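Local coordinates for protein putative histidinol-phosphate aminotransferase (PDB 3P1T) that probably transfers the amino group of L-histidinol phosphate to 2-oxoglutarate with pyridoxal 5'-phosphate, in the histidine biosynthesis pathway, at residues 165-176 against 188-199. Sequence-based numbering, arbitrary orientation.
Sequences GKLLIDETYVDY and ENELVFRSFSKS
Glu171 and Arg194 form a salt bridge where strands 166-170 and 190-195 end: NE and NH2 of Arg194 both bond to one carboxylate oxygen, Glu171 OE1, each at 2.8 Å and from the same face of the carboxylate, whose plane is 41° from the guanidinium. Val174 CG1 lies over the rim of one guanidinium face. CB of Arg194 points away from segment 165-176, and a bend at chi2 (-75°) turns the chain back.

Beyond the strands, Lys198 crosses Thr172 and Tyr173, its CE 3.8 Å from Thr172 CG2 and 3.5 Å from Tyr173 OH. Its NZ hydrogen-bonds to Tyr48 of the second subunit and to a tartrate probably from the crystallisation liquor; Tyr173 OH hydrogen-bonds to Asn24. Ser199 OG donates to Asp175 OD2 (2.7 Å), which also forms a salt bridge with Arg247.

Asp170 OD1 accepts from Thr172 N, closing an Asx turn, and on its syn lone pair from Thr172 OG1. It stands 3.5 Å from Phe193 CD2, the carboxylate nearly perpendicular to the ring; OD2 hydrogen-bonds to Tyr103. Toward the strand starts, the parallel ladder alternates donors Leu167, Leu191, Ile169, Phe193 and Glu171, and Lys166 NZ reaches Asn189 OD1 in the carbonyl plane (2.7 Å).

By analogy with fold type I aminotransferases, Lys198, ending a Ser-Phe-Ser-Lys sequence, is probably the Schiff-base lysine, and Asp170 and Tyr173 probably meet the cofactor's pyridine ring; the tartrate would mark that pocket.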
ATOM      1  N   GLY A 165      16.430 -18.600  15.859  1.00 45.66           N
ATOM      2  CA  GLY A 165      15.579 -17.947  16.847  1.00 44.33           C
ATOM      3  C   GLY A 165      14.187 -17.763  16.268  1.00 46.81           C
ATOM      4  O   GLY A 165      13.195 -18.098  16.920  1.00 47.42           O
ATOM      5  N   LYS A 166      14.123 -17.224  15.017  1.00 39.96           N
ATOM      6  CA  LYS A 166      12.942 -17.021  14.178  1.00 37.98           C
ATOM      7  C   LYS A 166      13.259 -17.456  12.761  1.00 43.36           C
ATOM      8  O   LYS A 166      14.414 -17.341  12.333  1.00 43.49           O
ATOM      9  CB  LYS A 166      12.445 -15.558  14.189  1.00 37.75           C
ATOM     10  CG  LYS A 166      12.018 -15.034  15.547  1.00 48.97           C
ATOM     11  CD  LYS A 166      10.807 -15.748  16.124  1.00 53.85           C
ATOM     12  CE  LYS A 166      10.711 -15.440  17.593  1.00 51.16           C
ATOM     13  NZ  LYS A 166       9.574 -16.145  18.228  1.00 47.71           N
ATOM     14  N   LEU A 167      12.243 -17.938  12.023  1.00 39.84           N
ATOM     15  CA  LEU A 167      12.415 -18.347  10.629  1.00 39.02           C
ATOM     16  C   LEU A 167      11.253 -17.866   9.768  1.00 43.04           C
ATOM     17  O   LEU A 167      10.091 -18.108  10.101  1.00 45.45           O
ATOM     18  CB  LEU A 167      12.545 -19.875  10.533  1.00 39.64           C
ATOM     19  CG  LEU A 167      12.773 -20.476   9.144  1.00 43.36           C
ATOM     20  CD1 LEU A 167      14.131 -20.089   8.576  1.00 44.25           C
ATOM     21  CD2 LEU A 167      12.666 -21.965   9.176  1.00 39.96           C
ATOM     22  N   LEU A 168      11.573 -17.168   8.671  1.00 35.81           N
ATOM     23  CA  LEU A 168      10.604 -16.733   7.666  1.00 33.44           C
ATOM     24  C   LEU A 168      10.924 -17.435   6.345  1.00 38.25           C
ATOM     25  O   LEU A 168      12.026 -17.264   5.815  1.00 37.56           O
ATOM     26  CB  LEU A 168      10.572 -15.200   7.480  1.00 31.63           C
ATOM     27  CG  LEU A 168       9.732 -14.693   6.280  1.00 34.97           C
ATOM     28  CD1 LEU A 168       8.238 -15.010   6.451  1.00 34.23           C
ATOM     29  CD2 LEU A 168       9.936 -13.207   6.063  1.00 39.15           C
ATOM     30  N   ILE A 169       9.980 -18.225   5.823  1.00 34.80           N
ATOM     31  CA  ILE A 169      10.162 -18.894   4.541  1.00 34.20           C
ATOM     32  C   ILE A 169       9.308 -18.174   3.524  1.00 37.71           C
ATOM     33  O   ILE A 169       8.089 -18.147   3.642  1.00 38.14           O
ATOM     34  CB  ILE A 169       9.867 -20.429   4.572  1.00 37.80           C
ATOM     35  CG1 ILE A 169      10.726 -21.169   5.648  1.00 37.93           C
ATOM     36  CG2 ILE A 169      10.035 -21.069   3.162  1.00 37.65           C
ATOM     37  CD1 ILE A 169      12.298 -21.149   5.425  1.00 35.96           C
ATOM     38  N   ASP A 170       9.954 -17.575   2.541  1.00 34.08           N
ATOM     39  CA  ASP A 170       9.292 -16.856   1.458  1.00 33.10           C
ATOM     40  C   ASP A 170       8.973 -17.868   0.347  1.00 36.13           C
ATOM     41  O   ASP A 170       9.855 -18.262  -0.418  1.00 35.27           O
ATOM     42  CB  ASP A 170      10.184 -15.679   0.983  1.00 33.71           C
ATOM     43  CG  ASP A 170       9.737 -14.915  -0.247  1.00 37.31           C
ATOM     44  OD1 ASP A 170       8.767 -15.351  -0.904  1.00 37.75           O
ATOM     45  OD2 ASP A 170      10.364 -13.886  -0.559  1.00 40.06           O
ATOM     46  N   GLU A 171       7.706 -18.298   0.292  1.00 33.51           N
ATOM     47  CA  GLU A 171       7.244 -19.310  -0.656  1.00 34.15           C
ATOM     48  C   GLU A 171       6.598 -18.684  -1.913  1.00 39.42           C
ATOM     49  O   GLU A 171       5.644 -19.245  -2.443  1.00 37.98           O
ATOM     50  CB  GLU A 171       6.265 -20.269   0.027  1.00 35.97           C
ATOM     51  CG  GLU A 171       6.970 -21.329   0.871  1.00 47.21           C
ATOM     52  CD  GLU A 171       6.120 -22.482   1.381  1.00 63.98           C
ATOM     53  OE1 GLU A 171       4.903 -22.281   1.603  1.00 43.97           O
ATOM     54  OE2 GLU A 171       6.684 -23.579   1.600  1.00 60.49           O
ATOM     55  N   THR A 172       7.195 -17.575  -2.448  1.00 37.30           N
ATOM     56  CA  THR A 172       6.729 -16.879  -3.656  1.00 36.74           C
ATOM     57  C   THR A 172       6.607 -17.849  -4.850  1.00 42.01           C
ATOM     58  O   THR A 172       5.636 -17.753  -5.621  1.00 42.97           O
ATOM     59  CB  THR A 172       7.682 -15.712  -4.008  1.00 42.21           C
ATOM     60  OG1 THR A 172       7.549 -14.689  -3.026  1.00 45.78           O
ATOM     61  CG2 THR A 172       7.408 -15.093  -5.378  1.00 39.92           C
ATOM     62  N   TYR A 173       7.565 -18.780  -4.998  1.00 38.42           N
ATOM     63  CA  TYR A 173       7.568 -19.651  -6.174  1.00 38.94           C
ATOM     64  C   TYR A 173       7.074 -21.084  -5.885  1.00 42.44           C
ATOM     65  O   TYR A 173       7.228 -21.936  -6.755  1.00 43.73           O
ATOM     66  CB  TYR A 173       8.997 -19.698  -6.778  1.00 40.06           C
ATOM     67  CG  TYR A 173       9.423 -18.345  -7.320  1.00 41.08           C
ATOM     68  CD1 TYR A 173       8.940 -17.874  -8.542  1.00 43.07           C
ATOM     69  CD2 TYR A 173      10.202 -17.484  -6.556  1.00 41.04           C
ATOM     70  CE1 TYR A 173       9.234 -16.583  -8.989  1.00 44.30           C
ATOM     71  CE2 TYR A 173      10.540 -16.210  -7.015  1.00 40.89           C
ATOM     72  CZ  TYR A 173      10.049 -15.762  -8.229  1.00 48.95           C
ATOM     73  OH  TYR A 173      10.392 -14.512  -8.689  1.00 51.76           O
ATOM     74  N   VAL A 174       6.432 -21.338  -4.729  1.00 38.23           N
ATOM     75  CA  VAL A 174       5.970 -22.680  -4.330  1.00 39.25           C
ATOM     76  C   VAL A 174       4.968 -23.299  -5.354  1.00 46.07           C
ATOM     77  O   VAL A 174       4.949 -24.520  -5.487  1.00 48.36           O
ATOM     78  CB  VAL A 174       5.334 -22.676  -2.914  1.00 42.69           C
ATOM     79  CG1 VAL A 174       3.967 -21.983  -2.903  1.00 42.55           C
ATOM     80  CG2 VAL A 174       5.227 -24.090  -2.344  1.00 42.76           C
ATOM     81  N   ASP A 175       4.161 -22.493  -6.069  1.00 42.05           N
ATOM     82  CA  ASP A 175       3.156 -23.043  -6.990  1.00 42.40           C
ATOM     83  C   ASP A 175       3.786 -23.781  -8.227  1.00 45.32           C
ATOM     84  O   ASP A 175       3.095 -24.572  -8.881  1.00 44.55           O
ATOM     85  CB  ASP A 175       2.192 -21.950  -7.456  1.00 44.08           C
ATOM     86  CG  ASP A 175       0.973 -21.742  -6.548  1.00 58.58           C
ATOM     87  OD1 ASP A 175       0.868 -22.449  -5.500  1.00 59.00           O
ATOM     88  OD2 ASP A 175       0.090 -20.929  -6.915  1.00 63.60           O
ATOM     89  N   TYR A 176       5.083 -23.595  -8.482  1.00 40.78           N
ATOM     90  CA  TYR A 176       5.769 -24.292  -9.563  1.00 40.71           C
ATOM     91  C   TYR A 176       6.645 -25.421  -9.004  1.00 44.37           C
ATOM     92  O   TYR A 176       7.437 -26.014  -9.753  1.00 44.80           O
ATOM     93  CB  TYR A 176       6.623 -23.299 -10.369  1.00 41.12           C
ATOM     94  CG  TYR A 176       5.844 -22.090 -10.837  1.00 41.18           C
ATOM     95  CD1 TYR A 176       4.914 -22.191 -11.875  1.00 43.55           C
ATOM     96  CD2 TYR A 176       6.012 -20.852 -10.229  1.00 39.35           C
ATOM     97  CE1 TYR A 176       4.182 -21.081 -12.297  1.00 43.73           C
ATOM     98  CE2 TYR A 176       5.281 -19.742 -10.636  1.00 38.89           C
ATOM     99  CZ  TYR A 176       4.377 -19.856 -11.676  1.00 48.93           C
ATOM    100  OH  TYR A 176       3.687 -18.739 -12.073  1.00 50.73           O
ATOM    101  N   GLU A 188       5.116 -20.925  16.701  1.00 47.79           N
ATOM    102  CA  GLU A 188       5.708 -20.025  17.708  1.00 47.62           C
ATOM    103  C   GLU A 188       6.884 -19.198  17.125  1.00 48.87           C
ATOM    104  O   GLU A 188       6.886 -17.975  17.288  1.00 47.85           O
ATOM    105  CB  GLU A 188       6.183 -20.851  18.927  1.00 50.41           C
ATOM    106  CG  GLU A 188       6.621 -20.066  20.161  1.00 65.42           C
ATOM    107  CD  GLU A 188       7.300 -20.872  21.264  1.00103.60           C
ATOM    108  OE1 GLU A 188       6.825 -21.989  21.576  1.00100.10           O
ATOM    109  OE2 GLU A 188       8.291 -20.367  21.844  1.00105.01           O
ATOM    110  N   ASN A 189       7.820 -19.848  16.395  1.00 44.12           N
ATOM    111  CA  ASN A 189       9.032 -19.200  15.875  1.00 42.50           C
ATOM    112  C   ASN A 189       9.205 -19.350  14.358  1.00 43.23           C
ATOM    113  O   ASN A 189      10.327 -19.250  13.842  1.00 41.75           O
ATOM    114  CB  ASN A 189      10.251 -19.824  16.572  1.00 43.05           C
ATOM    115  CG  ASN A 189      10.134 -19.841  18.065  1.00 56.87           C
ATOM    116  OD1 ASN A 189       9.957 -18.803  18.720  1.00 48.91           O
ATOM    117  ND2 ASN A 189      10.169 -21.033  18.619  1.00 52.02           N
ATOM    118  N   GLU A 190       8.102 -19.561  13.646  1.00 38.48           N
ATOM    119  CA  GLU A 190       8.170 -19.752  12.204  1.00 37.52           C
ATOM    120  C   GLU A 190       6.974 -19.078  11.524  1.00 42.41           C
ATOM    121  O   GLU A 190       5.827 -19.185  11.983  1.00 42.69           O
ATOM    122  CB  GLU A 190       8.233 -21.256  11.859  1.00 38.90           C
ATOM    123  CG  GLU A 190       8.648 -21.545  10.430  1.00 45.88           C
ATOM    124  CD  GLU A 190       8.832 -23.001  10.040  1.00 65.51           C
ATOM    125  OE1 GLU A 190       8.921 -23.875  10.937  1.00 44.33           O
ATOM    126  OE2 GLU A 190       8.902 -23.261   8.816  1.00 61.88           O
ATOM    127  N   LEU A 191       7.275 -18.370  10.437  1.00 37.52           N
ATOM    128  CA  LEU A 191       6.308 -17.678   9.595  1.00 36.81           C
ATOM    129  C   LEU A 191       6.518 -18.069   8.123  1.00 40.65           C
ATOM    130  O   LEU A 191       7.615 -18.484   7.734  1.00 41.42           O
ATOM    131  CB  LEU A 191       6.406 -16.145   9.768  1.00 35.88           C
ATOM    132  CG  LEU A 191       6.023 -15.600  11.135  1.00 41.15           C
ATOM    133  CD1 LEU A 191       7.259 -15.319  11.962  1.00 41.72           C
ATOM    134  CD2 LEU A 191       5.246 -14.315  11.002  1.00 41.24           C
ATOM    135  N   VAL A 192       5.474 -17.940   7.310  1.00 35.90           N
ATOM    136  CA  VAL A 192       5.569 -18.262   5.883  1.00 35.01           C
ATOM    137  C   VAL A 192       4.871 -17.120   5.087  1.00 37.22           C
ATOM    138  O   VAL A 192       3.868 -16.558   5.537  1.00 35.69           O
ATOM    139  CB  VAL A 192       5.021 -19.696   5.548  1.00 39.00           C
ATOM    140  CG1 VAL A 192       3.622 -19.947   6.076  1.00 39.26           C
ATOM    141  CG2 VAL A 192       5.108 -20.026   4.069  1.00 38.68           C
ATOM    142  N   PHE A 193       5.468 -16.737   3.950  1.00 33.24           N
ATOM    143  CA  PHE A 193       4.921 -15.726   3.053  1.00 32.10           C
ATOM    144  C   PHE A 193       4.544 -16.347   1.694  1.00 37.93           C
ATOM    145  O   PHE A 193       5.321 -17.111   1.139  1.00 37.56           O
ATOM    146  CB  PHE A 193       5.916 -14.570   2.860  1.00 32.04           C
ATOM    147  CG  PHE A 193       5.528 -13.570   1.791  1.00 32.58           C
ATOM    148  CD1 PHE A 193       4.659 -12.518   2.079  1.00 34.46           C
ATOM    149  CD2 PHE A 193       6.036 -13.675   0.494  1.00 33.65           C
ATOM    150  CE1 PHE A 193       4.292 -11.601   1.086  1.00 34.34           C
ATOM    151  CE2 PHE A 193       5.662 -12.762  -0.501  1.00 35.08           C
ATOM    152  CZ  PHE A 193       4.818 -11.716  -0.188  1.00 32.93           C
ATOM    153  N   ARG A 194       3.358 -15.986   1.170  1.00 36.53           N
ATOM    154  CA  ARG A 194       2.858 -16.375  -0.158  1.00 37.46           C
ATOM    155  C   ARG A 194       2.579 -15.113  -0.967  1.00 41.55           C
ATOM    156  O   ARG A 194       2.020 -14.154  -0.413  1.00 40.84           O
ATOM    157  CB  ARG A 194       1.600 -17.258  -0.071  1.00 38.24           C
ATOM    158  CG  ARG A 194       1.808 -18.608   0.595  1.00 47.24           C
ATOM    159  CD  ARG A 194       2.521 -19.576  -0.301  1.00 52.82           C
ATOM    160  NE  ARG A 194       2.771 -20.852   0.370  1.00 58.53           N
ATOM    161  CZ  ARG A 194       1.974 -21.910   0.291  1.00 63.06           C
ATOM    162  NH1 ARG A 194       0.850 -21.850  -0.411  1.00 51.08           N
ATOM    163  NH2 ARG A 194       2.293 -23.037   0.917  1.00 44.52           N
ATOM    164  N   SER A 195       2.965 -15.110  -2.261  1.00 37.03           N
ATOM    165  CA  SER A 195       2.788 -13.985  -3.191  1.00 36.20           C
ATOM    166  C   SER A 195       1.624 -14.225  -4.147  1.00 41.33           C
ATOM    167  O   SER A 195       1.390 -15.376  -4.531  1.00 44.14           O
ATOM    168  CB  SER A 195       4.068 -13.782  -3.999  1.00 39.50           C
ATOM    169  OG  SER A 195       4.003 -12.685  -4.896  1.00 51.00           O
ATOM    170  N   PHE A 196       0.918 -13.148  -4.568  1.00 34.58           N
ATOM    171  CA  PHE A 196      -0.159 -13.286  -5.549  1.00 34.48           C
ATOM    172  C   PHE A 196       0.316 -12.749  -6.905  1.00 40.52           C
ATOM    173  O   PHE A 196      -0.478 -12.632  -7.846  1.00 41.75           O
ATOM    174  CB  PHE A 196      -1.458 -12.576  -5.078  1.00 36.02           C
ATOM    175  CG  PHE A 196      -2.018 -13.131  -3.783  1.00 36.89           C
ATOM    176  CD1 PHE A 196      -2.619 -14.391  -3.745  1.00 40.14           C
ATOM    177  CD2 PHE A 196      -1.907 -12.420  -2.600  1.00 37.45           C
ATOM    178  CE1 PHE A 196      -3.070 -14.935  -2.540  1.00 41.09           C
ATOM    179  CE2 PHE A 196      -2.374 -12.960  -1.397  1.00 40.85           C
ATOM    180  CZ  PHE A 196      -2.954 -14.213  -1.374  1.00 39.68           C
ATOM    181  N   SER A 197       1.624 -12.470  -7.013  1.00 37.18           N
ATOM    182  CA  SER A 197       2.240 -11.860  -8.190  1.00 37.52           C
ATOM    183  C   SER A 197       2.533 -12.850  -9.344  1.00 44.58           C
ATOM    184  O   SER A 197       2.580 -12.422 -10.512  1.00 44.70           O
ATOM    185  CB  SER A 197       3.551 -11.173  -7.803  1.00 38.63           C
ATOM    186  OG  SER A 197       3.347 -10.013  -7.010  1.00 41.89           O
ATOM    187  N   LYS A 198       2.740 -14.149  -9.044  1.00 41.83           N
ATOM    188  CA  LYS A 198       3.153 -15.075 -10.098  1.00 41.53           C
ATOM    189  C   LYS A 198       1.961 -15.890 -10.577  1.00 46.59           C
ATOM    190  O   LYS A 198       1.173 -15.372 -11.360  1.00 47.98           O
ATOM    191  CB  LYS A 198       4.314 -15.985  -9.621  1.00 43.52           C
ATOM    192  CG  LYS A 198       5.450 -15.265  -8.870  1.00 47.84           C
ATOM    193  CD  LYS A 198       6.065 -14.066  -9.615  1.00 48.47           C
ATOM    194  CE  LYS A 198       7.082 -13.343  -8.778  1.00 45.32           C
ATOM    195  NZ  LYS A 198       7.423 -12.038  -9.387  1.00 42.80           N
ATOM    196  N   SER A 199       1.820 -17.138 -10.118  1.00 42.14           N
ATOM    197  CA  SER A 199       0.750 -18.061 -10.476  1.00 42.12           C
ATOM    198  C   SER A 199      -0.647 -17.418 -10.456  1.00 45.34           C
ATOM    199  O   SER A 199      -1.467 -17.774 -11.307  1.00 46.86           O
ATOM    200  CB  SER A 199       0.763 -19.238  -9.515  1.00 46.09           C
ATOM    201  OG  SER A 199       1.052 -18.814  -8.191  1.00 55.62           O
TER
HETATM  202  O   HOH W   1       3.175 -18.098  -3.395  1.00 34.57           O